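Local coordinates for protein phosphodiesterase (PDB 6CPT) that belongs to the HD-type phosphodiesterases, with a mainly helical domain that holds a zinc ion, a magnesium ion and 3-isobutyl-1-methylxanthine, at residues W476-S481 against E520-I525; N465-L470 against D556-N561; P272-R277 against S481-E486. All coordinates share one frame; numbering follows the deposited sequence.

Contact 1. Residues W476-S481 against E520-I525; sequences WAMVLS and EIQPDI. With IBM (3-isobutyl-1-methylxanthine), chain D.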
loop_
_atom_site.group_PDB
_atom_site.type_symbol
_atom_site.label_atom_id
_atom_site.label_comp_id
_atom_site.label_asym_id
_atom_site.label_seq_id
_atom_site.Cartn_x
_atom_site.Cartn_y
_atom_site.Cartn_z
ATOM N N TRP A 476 14.627 -3.412 6.116
ATOM C CA TRP A 476 13.240 -3.569 6.564
ATOM C C TRP A 476 13.113 -3.547 8.084
ATOM O O TRP A 476 12.216 -2.909 8.619
ATOM C CB TRP A 476 12.633 -4.854 6.018
ATOM C CG TRP A 476 12.223 -4.718 4.596
ATOM C CD1 TRP A 476 12.759 -5.356 3.521
ATOM C CD2 TRP A 476 11.191 -3.869 4.090
ATOM N NE1 TRP A 476 12.118 -4.962 2.368
ATOM C CE2 TRP A 476 11.148 -4.049 2.691
ATOM C CE3 TRP A 476 10.296 -2.974 4.685
ATOM C CZ2 TRP A 476 10.244 -3.368 1.879
ATOM C CZ3 TRP A 476 9.398 -2.298 3.880
ATOM C CH2 TRP A 476 9.380 -2.495 2.488
ATOM N N ALA A 477 14.007 -4.257 8.770
ATOM C CA ALA A 477 14.024 -4.273 10.230
ATOM C C ALA A 477 14.140 -2.864 10.802
ATOM O O ALA A 477 13.465 -2.516 11.776
ATOM C CB ALA A 477 15.170 -5.143 10.736
ATOM N N MET A 478 14.992 -2.055 10.187
ATOM C CA MET A 478 15.209 -0.685 10.625
ATOM C C MET A 478 13.957 0.187 10.468
ATOM O O MET A 478 13.584 0.905 11.393
ATOM C CB MET A 478 16.389 -0.067 9.860
ATOM C CG MET A 478 16.554 1.430 10.057
ATOM S SD MET A 478 18.210 1.982 9.602
ATOM C CE MET A 478 17.966 3.743 9.466
ATOM N N VAL A 479 13.314 0.144 9.304
ATOM C CA VAL A 479 12.130 0.989 9.100
ATOM C C VAL A 479 10.938 0.495 9.918
ATOM O O VAL A 479 10.123 1.303 10.360
ATOM C CB VAL A 479 11.753 1.185 7.616
ATOM C CG1 VAL A 479 12.918 1.814 6.861
ATOM C CG2 VAL A 479 11.311 -0.116 6.964
ATOM N N LEU A 480 10.843 -0.816 10.136
ATOM C CA LEU A 480 9.840 -1.346 11.057
ATOM C C LEU A 480 10.074 -0.803 12.471
ATOM O O LEU A 480 9.123 -0.425 13.164
ATOM C CB LEU A 480 9.811 -2.880 11.054
ATOM C CG LEU A 480 8.681 -3.522 11.874
ATOM C CD1 LEU A 480 7.323 -2.895 11.589
ATOM C CD2 LEU A 480 8.622 -5.014 11.631
ATOM N N SER A 481 11.339 -0.732 12.885
ATOM C CA SER A 481 11.684 -0.123 14.178
ATOM C C SER A 481 11.272 1.349 14.258
ATOM O O SER A 481 10.815 1.807 15.310
ATOM C CB SER A 481 13.179 -0.268 14.473
ATOM O OG SER A 481 13.526 -1.635 14.554
ATOM N N GLU A 520 25.279 -0.092 13.140
ATOM C CA GLU A 520 25.877 0.995 13.898
ATOM C C GLU A 520 24.834 2.015 14.341
ATOM O O GLU A 520 24.934 2.568 15.436
ATOM C CB GLU A 520 26.956 1.676 13.060
ATOM C CG GLU A 520 27.818 2.657 13.834
ATOM C CD GLU A 520 29.169 2.896 13.182
ATOM O OE1 GLU A 520 29.348 2.510 12.006
ATOM O OE2 GLU A 520 30.055 3.473 13.848
ATOM N N ILE A 521 23.843 2.264 13.485
ATOM C CA ILE A 521 22.767 3.215 13.790
ATOM C C ILE A 521 21.849 2.667 14.883
ATOM O O ILE A 521 21.424 3.406 15.767
ATOM C CB ILE A 521 21.948 3.579 12.526
ATOM C CG1 ILE A 521 22.787 4.442 11.573
ATOM C CG2 ILE A 521 20.656 4.308 12.892
ATOM C CD1 ILE A 521 22.969 5.883 12.012
ATOM N N GLN A 522 21.538 1.378 14.815
ATOM C CA GLN A 522 20.830 0.720 15.908
ATOM C C GLN A 522 21.335 -0.703 16.130
ATOM O O GLN A 522 20.863 -1.647 15.493
ATOM C CB GLN A 522 19.308 0.749 15.712
ATOM C CG GLN A 522 18.811 0.626 14.283
ATOM C CD GLN A 522 17.294 0.687 14.211
ATOM O OE1 GLN A 522 16.716 1.709 13.827
ATOM N NE2 GLN A 522 16.639 -0.397 14.611
ATOM N N PRO A 523 22.315 -0.857 17.040
ATOM C CA PRO A 523 22.624 -2.200 17.501
ATOM C C PRO A 523 21.470 -2.637 18.378
ATOM O O PRO A 523 20.741 -1.789 18.880
ATOM C CB PRO A 523 23.910 -2.015 18.306
ATOM C CG PRO A 523 23.865 -0.604 18.777
ATOM C CD PRO A 523 23.086 0.174 17.759
ATOM N N ASP A 524 21.303 -3.942 18.542
ATOM C CA ASP A 524 20.109 -4.539 19.168
ATOM C C ASP A 524 18.963 -4.770 18.177
ATOM O O ASP A 524 17.910 -5.265 18.569
ATOM C CB ASP A 524 19.649 -3.792 20.448
ATOM C CG ASP A 524 18.700 -2.616 20.176
ATOM O OD1 ASP A 524 18.635 -1.725 21.048
ATOM O OD2 ASP A 524 18.025 -2.566 19.122
ATOM N N ILE A 525 19.165 -4.431 16.899
ATOM C CA ILE A 525 18.244 -4.864 15.840
ATOM C C ILE A 525 18.098 -6.380 15.898
ATOM O O ILE A 525 17.017 -6.913 15.649
ATOM C CB ILE A 525 18.705 -4.434 14.418
ATOM C CG1 ILE A 525 18.095 -3.079 14.046
ATOM C CG2 ILE A 525 18.302 -5.461 13.359
ATOM C CD1 ILE A 525 18.289 -2.665 12.599
HETATM N N9 IBM D . 6.196 -8.413 10.394
HETATM C C8 IBM D . 7.108 -8.524 9.397
HETATM N N7 IBM D . 8.368 -8.419 9.886
HETATM C C5 IBM D . 8.282 -8.241 11.217
HETATM C C4 IBM D . 6.841 -8.236 11.552
HETATM N N3 IBM D . 6.433 -8.069 12.818
HETATM C C2 IBM D . 7.380 -7.900 13.865
HETATM N N1 IBM D . 8.783 -7.893 13.622
HETATM C C6 IBM D . 9.274 -8.063 12.304
HETATM O O6 IBM D . 10.497 -8.060 12.030
HETATM O O2 IBM D . 6.965 -7.749 15.037
HETATM C C10 IBM D . 9.706 -7.707 14.752
HETATM C C11 IBM D . 4.988 -8.092 13.115
HETATM C C12 IBM D . 4.365 -6.703 13.206
HETATM C C13 IBM D . 3.280 -6.521 12.150
HETATM C C14 IBM D . 3.791 -6.464 14.600
#
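The Met-478 and Gln-522 side chains pass at a slant where helix 470-494 of this helical phosphodiesterase fold meets the turn that joins helix 515-521 to helix 525-547. The Gln-522 chain runs straight beyond CG (chi2 -179°), which carries its amide across to the helix and divides its two ends between two neighbours. OE1 rests beside the Met-478 methylene, 3.8 Å from CG, whereas NE2 turns to Ser-481 and gives OG a weak hydrogen bond of 3.4 Å. A long, uncharged amide suits this half-open border, since it can both pack and bond. Three residues on, Ile-525 enters with two branches: CG2 meets Ala-477 CB at 4.1 Å, and CD1 comes within 4.2 Å of Met-478 CB. The small alanine lets the branched side chain lie close to the helix, and Trp-565 also packs on Ile-525. Between Gln-522 and Ile-525 the chain makes a type II beta turn, with Pro-523 at a position that fits its ring. Another face of the helix lines the ligand pocket: with chi1 at -173° the Leu-480 branch swings out to the xanthine, and its CD2 lies 3.2 Å from C6 of 3-isobutyl-1-methylxanthine.

Contact 2. Residues N465-L470 against D556-N561; sequences NVTRPL and DIIMEN. With IBM (3-isobutyl-1-methylxanthine), chain D.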
loop_
_atom_site.group_PDB
_atom_site.type_symbol
_atom_site.label_atom_id
_atom_site.label_comp_id
_atom_site.label_asym_id
_atom_site.label_seq_id
_atom_site.Cartn_x
_atom_site.Cartn_y
_atom_site.Cartn_z
ATOM N N ASN A 465 10.105 -10.137 4.794
ATOM C CA ASN A 465 11.329 -9.377 5.050
ATOM C C ASN A 465 12.420 -10.182 5.770
ATOM O O ASN A 465 13.601 -9.968 5.506
ATOM C CB ASN A 465 11.048 -8.052 5.776
ATOM C CG ASN A 465 10.318 -8.235 7.087
ATOM O OD1 ASN A 465 10.924 -8.550 8.114
ATOM N ND2 ASN A 465 9.009 -8.010 7.066
ATOM N N VAL A 466 12.030 -11.099 6.656
ATOM C CA VAL A 466 13.006 -11.979 7.328
ATOM C C VAL A 466 13.548 -13.099 6.426
ATOM O O VAL A 466 14.526 -13.760 6.786
ATOM C CB VAL A 466 12.456 -12.595 8.640
ATOM C CG1 VAL A 466 12.091 -11.494 9.625
ATOM C CG2 VAL A 466 11.271 -13.515 8.384
ATOM N N THR A 467 12.910 -13.315 5.274
ATOM C CA THR A 467 13.362 -14.297 4.291
ATOM C C THR A 467 14.106 -13.669 3.104
ATOM O O THR A 467 14.524 -14.390 2.194
ATOM C CB THR A 467 12.181 -15.121 3.738
ATOM O OG1 THR A 467 11.332 -14.284 2.953
ATOM C CG2 THR A 467 11.367 -15.730 4.864
ATOM N N ARG A 468 14.247 -12.343 3.091
ATOM C CA ARG A 468 15.088 -11.682 2.095
ATOM C C ARG A 468 16.541 -11.813 2.538
ATOM O O ARG A 468 16.808 -12.002 3.732
ATOM C CB ARG A 468 14.756 -10.192 1.967
ATOM C CG ARG A 468 13.302 -9.872 1.642
ATOM C CD ARG A 468 12.889 -10.325 0.254
ATOM N NE ARG A 468 11.586 -9.765 -0.116
ATOM C CZ ARG A 468 11.050 -9.800 -1.335
ATOM N NH1 ARG A 468 11.681 -10.384 -2.340
ATOM N NH2 ARG A 468 9.862 -9.242 -1.550
ATOM N N PRO A 469 17.489 -11.691 1.591
ATOM C CA PRO A 469 18.897 -11.726 1.988
ATOM C C PRO A 469 19.222 -10.666 3.025
ATOM O O PRO A 469 18.604 -9.593 3.039
ATOM C CB PRO A 469 19.635 -11.465 0.678
ATOM C CG PRO A 469 18.726 -12.040 -0.351
ATOM C CD PRO A 469 17.347 -11.661 0.126
ATOM N N LEU A 470 20.196 -10.981 3.871
ATOM C CA LEU A 470 20.474 -10.238 5.104
ATOM C C LEU A 470 20.430 -8.707 5.007
ATOM O O LEU A 470 19.778 -8.056 5.824
ATOM C CB LEU A 470 21.836 -10.674 5.663
ATOM C CG LEU A 470 22.286 -10.045 6.981
ATOM C CD1 LEU A 470 21.281 -10.333 8.086
ATOM C CD2 LEU A 470 23.670 -10.561 7.355
ATOM N N ASP A 556 15.773 -21.640 4.044
ATOM C CA ASP A 556 17.239 -21.595 3.972
ATOM C C ASP A 556 17.771 -20.227 4.372
ATOM O O ASP A 556 18.697 -20.129 5.180
ATOM C CB ASP A 556 17.739 -21.951 2.565
ATOM C CG ASP A 556 17.459 -23.397 2.186
ATOM O OD1 ASP A 556 17.184 -24.216 3.089
ATOM O OD2 ASP A 556 17.514 -23.712 0.981
ATOM N N ILE A 557 17.169 -19.174 3.815
ATOM C CA ILE A 557 17.606 -17.804 4.081
ATOM C C ILE A 557 17.282 -17.381 5.512
ATOM O O ILE A 557 18.083 -16.693 6.143
ATOM C CB ILE A 557 16.995 -16.800 3.073
ATOM C CG1 ILE A 557 17.498 -17.102 1.656
ATOM C CG2 ILE A 557 17.345 -15.368 3.457
ATOM C CD1 ILE A 557 16.749 -16.382 0.553
ATOM N N ILE A 558 16.112 -17.782 6.017
ATOM C CA ILE A 558 15.726 -17.487 7.403
ATOM C C ILE A 558 16.792 -17.965 8.382
ATOM O O ILE A 558 17.186 -17.227 9.291
ATOM C CB ILE A 558 14.388 -18.152 7.796
ATOM C CG1 ILE A 558 13.226 -17.485 7.066
ATOM C CG2 ILE A 558 14.147 -18.031 9.300
ATOM C CD1 ILE A 558 11.981 -18.344 6.995
ATOM N N MET A 559 17.238 -19.204 8.200
ATOM C CA MET A 559 18.273 -19.781 9.056
ATOM C C MET A 559 19.590 -19.014 8.911
ATOM O O MET A 559 20.203 -18.644 9.914
ATOM C CB MET A 559 18.463 -21.271 8.738
ATOM C CG MET A 559 19.414 -22.011 9.677
ATOM S SD MET A 559 19.015 -21.860 11.435
ATOM C CE MET A 559 17.512 -22.828 11.546
ATOM N N GLU A 560 20.009 -18.752 7.671
ATOM C CA GLU A 560 21.212 -17.944 7.418
ATOM C C GLU A 560 21.151 -16.621 8.178
ATOM O O GLU A 560 22.109 -16.228 8.846
ATOM C CB GLU A 560 21.383 -17.650 5.923
ATOM C CG GLU A 560 21.828 -18.833 5.080
ATOM C CD GLU A 560 21.828 -18.518 3.593
ATOM O OE1 GLU A 560 22.275 -17.411 3.222
ATOM O OE2 GLU A 560 21.386 -19.376 2.794
ATOM N N ASN A 561 20.014 -15.937 8.073
ATOM C CA ASN A 561 19.814 -14.674 8.782
ATOM C C ASN A 561 19.810 -14.864 10.297
ATOM O O ASN A 561 20.438 -14.095 11.023
ATOM C CB ASN A 561 18.505 -14.003 8.339
ATOM C CG ASN A 561 18.558 -13.501 6.906
ATOM O OD1 ASN A 561 19.634 -13.273 6.350
ATOM N ND2 ASN A 561 17.389 -13.315 6.303
HETATM N N9 IBM D . 6.196 -8.413 10.394
HETATM C C8 IBM D . 7.108 -8.524 9.397
HETATM N N7 IBM D . 8.368 -8.419 9.886
HETATM C C5 IBM D . 8.282 -8.241 11.217
HETATM C C4 IBM D . 6.841 -8.236 11.552
HETATM N N3 IBM D . 6.433 -8.069 12.818
HETATM C C2 IBM D . 7.380 -7.900 13.865
HETATM N N1 IBM D . 8.783 -7.893 13.622
HETATM C C6 IBM D . 9.274 -8.063 12.304
HETATM O O6 IBM D . 10.497 -8.060 12.030
HETATM O O2 IBM D . 6.965 -7.749 15.037
HETATM C C10 IBM D . 9.706 -7.707 14.752
HETATM C C11 IBM D . 4.988 -8.092 13.115
HETATM C C12 IBM D . 4.365 -6.703 13.206
HETATM C C13 IBM D . 3.280 -6.521 12.150
HETATM C C14 IBM D . 3.791 -6.464 14.600
#
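The backbone of 465-470 leaves a short 3-10 turn and runs beside helix 552-569, with Thr-467 CA 5.0 Å from Ile-558 CA and Leu-470 again close to Asn-561. Asn-561 joins the two by its side chain. With CG anti to its own carbonyl carbon (chi1 -69°), its amide is turned to the loop, and ND2 donates to two backbone carbonyls, Val-466 O at 2.9 Å and Arg-468 O at 2.9 Å. Both acceptors lie close to the amide plane, so the pair fixes the rotation of the group. The carbonyls are met differently: Arg-468 O nearly head-on, Val-466 O from above its carbonyl plane, about 50° out of it. Asparagine suits the place because one short amide satisfies two buried carbonyls, while the Asn-561 and Leu-470 side chains run past each other in opposite senses, with Asn-561 OD1 3.4 Å from Leu-470 CA. The segment is the connection from helix 446-462 to helix 470-494 in the phosphodiesterase domain, and Pro-469, whose ring restrains phi, is the N-cap residue of the second helix. One turn back, Ile-557 lays CG2 against the chain, 3.2 Å from Thr-467 O, an oxygen that also accepts from Trp-218 NE1. Next to it, Thr-467 and Ile-558 run alongside, pointing the same way, and Thr-467 CG2 is pressed to 3.4 Å from Ile-558 CG1, tighter than usual for two carbons. The threonine is suited to both tasks: its methyl packs on the helix while OG1 bonds to Ser-464 O. Arg-468 leads the other way: NH1 bonds to Trp-218 O, NH2 forms a salt bridge with Asp-281, and Trp-218 adds a cation-pi contact. On the pocket side, Asn-465 ND2 stands 2.9 Å from N7 of 3-isobutyl-1-methylxanthine.

Contact 3. Residues P272-R277 against S481-E486; sequences PFHNFR and SREFAE. With IBM (3-isobutyl-1-methylxanthine), chain D.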
loop_
_atom_site.group_PDB
_atom_site.type_symbol
_atom_site.label_atom_id
_atom_site.label_comp_id
_atom_site.label_asym_id
_atom_site.label_seq_id
_atom_site.Cartn_x
_atom_site.Cartn_y
_atom_site.Cartn_z
ATOM N N PRO A 272 6.681 4.739 8.051
ATOM C CA PRO A 272 8.010 4.206 7.762
ATOM C C PRO A 272 7.980 2.800 7.160
ATOM O O PRO A 272 8.798 2.487 6.290
ATOM C CB PRO A 272 8.686 4.214 9.140
ATOM C CG PRO A 272 8.002 5.318 9.863
ATOM C CD PRO A 272 6.565 5.155 9.456
ATOM N N PHE A 273 7.044 1.967 7.601
ATOM C CA PHE A 273 6.968 0.589 7.131
ATOM C C PHE A 273 5.727 0.293 6.294
ATOM O O PHE A 273 5.846 -0.141 5.157
ATOM C CB PHE A 273 7.018 -0.367 8.317
ATOM C CG PHE A 273 7.067 -1.816 7.923
ATOM C CD1 PHE A 273 8.281 -2.491 7.849
ATOM C CD2 PHE A 273 5.905 -2.510 7.624
ATOM C CE1 PHE A 273 8.326 -3.829 7.493
ATOM C CE2 PHE A 273 5.939 -3.843 7.266
ATOM C CZ PHE A 273 7.151 -4.506 7.199
ATOM N N HIS A 274 4.541 0.498 6.865
ATOM C CA HIS A 274 3.283 0.125 6.192
ATOM C C HIS A 274 2.850 1.163 5.162
ATOM O O HIS A 274 1.823 1.830 5.312
ATOM C CB HIS A 274 2.176 -0.114 7.217
ATOM C CG HIS A 274 2.408 -1.317 8.067
ATOM N ND1 HIS A 274 2.910 -1.238 9.345
ATOM C CD2 HIS A 274 2.238 -2.633 7.808
ATOM C CE1 HIS A 274 3.030 -2.457 9.845
ATOM N NE2 HIS A 274 2.628 -3.319 8.930
ATOM N N ASN A 275 3.645 1.269 4.105
ATOM C CA ASN A 275 3.420 2.241 3.054
ATOM C C ASN A 275 3.307 1.498 1.720
ATOM O O ASN A 275 3.215 0.262 1.699
ATOM C CB ASN A 275 4.527 3.292 3.056
ATOM C CG ASN A 275 5.910 2.697 2.923
ATOM O OD1 ASN A 275 6.081 1.585 2.424
ATOM N ND2 ASN A 275 6.905 3.433 3.378
ATOM N N PHE A 276 3.286 2.241 0.623
ATOM C CA PHE A 276 3.143 1.638 -0.708
ATOM C C PHE A 276 4.352 0.754 -1.042
ATOM O O PHE A 276 4.205 -0.267 -1.692
ATOM C CB PHE A 276 2.970 2.736 -1.741
ATOM C CG PHE A 276 2.785 2.246 -3.148
ATOM C CD1 PHE A 276 1.688 1.475 -3.492
ATOM C CD2 PHE A 276 3.688 2.606 -4.139
ATOM C CE1 PHE A 276 1.508 1.048 -4.797
ATOM C CE2 PHE A 276 3.514 2.180 -5.445
ATOM C CZ PHE A 276 2.422 1.410 -5.773
ATOM N N ARG A 277 5.534 1.139 -0.574
ATOM C CA ARG A 277 6.737 0.308 -0.758
ATOM C C ARG A 277 6.547 -1.088 -0.182
ATOM O O ARG A 277 6.912 -2.080 -0.826
ATOM C CB ARG A 277 7.964 0.967 -0.130
ATOM C CG ARG A 277 9.256 0.175 -0.287
ATOM C CD ARG A 277 10.475 0.989 0.113
ATOM N NE ARG A 277 10.656 2.118 -0.794
ATOM C CZ ARG A 277 10.337 3.387 -0.540
ATOM N NH1 ARG A 277 9.841 3.758 0.638
ATOM N NH2 ARG A 277 10.526 4.298 -1.480
ATOM N N SER A 481 11.339 -0.732 12.885
ATOM C CA SER A 481 11.684 -0.123 14.178
ATOM C C SER A 481 11.272 1.349 14.258
ATOM O O SER A 481 10.815 1.807 15.310
ATOM C CB SER A 481 13.179 -0.268 14.473
ATOM O OG SER A 481 13.526 -1.635 14.554
ATOM N N ARG A 482 11.428 2.095 13.164
ATOM C CA ARG A 482 10.983 3.493 13.149
ATOM C C ARG A 482 9.485 3.583 13.416
ATOM O O ARG A 482 9.034 4.401 14.225
ATOM C CB ARG A 482 11.294 4.175 11.820
ATOM C CG ARG A 482 12.762 4.418 11.574
ATOM C CD ARG A 482 12.966 4.987 10.191
ATOM N NE ARG A 482 14.358 5.342 9.941
ATOM C CZ ARG A 482 14.804 5.877 8.805
ATOM N NH1 ARG A 482 13.974 6.114 7.795
ATOM N NH2 ARG A 482 16.094 6.167 8.674
ATOM N N GLU A 483 8.715 2.734 12.746
ATOM C CA GLU A 483 7.267 2.791 12.894
ATOM C C GLU A 483 6.841 2.419 14.316
ATOM O O GLU A 483 6.000 3.092 14.896
ATOM C CB GLU A 483 6.570 1.921 11.848
ATOM C CG GLU A 483 5.096 2.247 11.736
ATOM C CD GLU A 483 4.440 1.628 10.525
ATOM O OE1 GLU A 483 4.842 1.941 9.379
ATOM O OE2 GLU A 483 3.499 0.832 10.735
ATOM N N PHE A 484 7.448 1.377 14.880
ATOM C CA PHE A 484 7.187 0.983 16.269
ATOM C C PHE A 484 7.498 2.105 17.259
ATOM O O PHE A 484 6.751 2.301 18.214
ATOM C CB PHE A 484 7.980 -0.279 16.660
ATOM C CG PHE A 484 7.455 -1.572 16.062
ATOM C CD1 PHE A 484 6.175 -1.673 15.510
ATOM C CD2 PHE A 484 8.247 -2.714 16.095
ATOM C CE1 PHE A 484 5.719 -2.873 14.984
ATOM C CE2 PHE A 484 7.791 -3.919 15.576
ATOM C CZ PHE A 484 6.529 -3.999 15.021
ATOM N N ALA A 485 8.588 2.835 17.031
ATOM C CA ALA A 485 8.955 3.982 17.866
ATOM C C ALA A 485 7.919 5.117 17.800
ATOM O O ALA A 485 7.642 5.767 18.812
ATOM C CB ALA A 485 10.334 4.503 17.482
ATOM N N GLU A 486 7.346 5.346 16.613
ATOM C CA GLU A 486 6.277 6.337 16.460
ATOM C C GLU A 486 5.019 5.940 17.235
ATOM O O GLU A 486 4.368 6.789 17.849
ATOM C CB GLU A 486 5.941 6.557 14.975
ATOM C CG GLU A 486 7.017 7.314 14.203
ATOM C CD GLU A 486 6.651 7.579 12.744
ATOM O OE1 GLU A 486 5.536 7.195 12.314
ATOM O OE2 GLU A 486 7.481 8.178 12.023
HETATM N N9 IBM D . 6.196 -8.413 10.394
HETATM C C8 IBM D . 7.108 -8.524 9.397
HETATM N N7 IBM D . 8.368 -8.419 9.886
HETATM C C5 IBM D . 8.282 -8.241 11.217
HETATM C C4 IBM D . 6.841 -8.236 11.552
HETATM N N3 IBM D . 6.433 -8.069 12.818
HETATM C C2 IBM D . 7.380 -7.900 13.865
HETATM N N1 IBM D . 8.783 -7.893 13.622
HETATM C C6 IBM D . 9.274 -8.063 12.304
HETATM O O6 IBM D . 10.497 -8.060 12.030
HETATM O O2 IBM D . 6.965 -7.749 15.037
HETATM C C10 IBM D . 9.706 -7.707 14.752
HETATM C C11 IBM D . 4.988 -8.092 13.115
HETATM C C12 IBM D . 4.365 -6.703 13.206
HETATM C C13 IBM D . 3.280 -6.521 12.150
HETATM C C14 IBM D . 3.791 -6.464 14.600
#
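Glu-483 and His-274 meet in a nearly straight hydrogen bond, ND1 to OE2 at 2.6 Å with an N-H...O angle of 173°. The carboxylate oxygen sits at the edge of the imidazole, in the ring plane, although the two flat groups are turned 50° apart. The other oxygen, OE1, is gripped twice by the loop: Phe-273 N reaches it at 2.8 Å from the anti side, and His-274 N at 2.9 Å from the syn side. Three donors thus hold one carboxylate and fix its rotation. Glutamate fits this task: with CG anti to the backbone N (chi1 -165°) and the rest extended, its carboxylate is carried from helix 470-494 out to the loop. The loop bends here in an inverse gamma turn centred on His-274, closed by Asn-275 N to Phe-273 O, which is consistent with its N-H groups facing the carboxylate. Asn-275, as N-cap, bonds through OD1 to His-278 N of helix 276-292. Phe-273 sets its ring edge over one face of the imidazole, CD2 lying 3.5 Å above the ring plane over its centre, and the His-353 ring also stacks on His-274. Farther out, Pro-272 packs its compact ring on the helix, its CB 3.7 Å from Arg-482 CB. Pro-272 CG lies 3.6 Å from Glu-486 OE2, an oxygen that bonds to Tyr-508. On the helix, Phe-484 turns its edge to the isobutyl group of 3-isobutyl-1-methylxanthine. The nearest atom of the His-274 side chain is about 4 Å from the zinc ion, so this histidine-carboxylate pair lies beside the two-metal site characteristic of HD-type phosphodiesterases.

In the fold
Along the chain the segments come in the order 272-277, 465-470, 476-481, 481-486, 520-525 and 556-561, so contact 3 crosses both others while contact 1 falls within the span of contact 2. Contacts 1 and 3 share Ser-481 and helix 470-494, and their centres are about 11 Å apart; contact 2, at the loop leading into that helix, is about 16 Å from contact 1 and 20 Å from contact 3, centre to centre. Trp-476 bridges them, packing on both Asn-465 and Phe-273. Helix 470-494 and the loop leading into it tie together the metal-side loop, the 520-525 turn and the C-terminal helix 552-569, and all three contacts touch 3-isobutyl-1-methylxanthine.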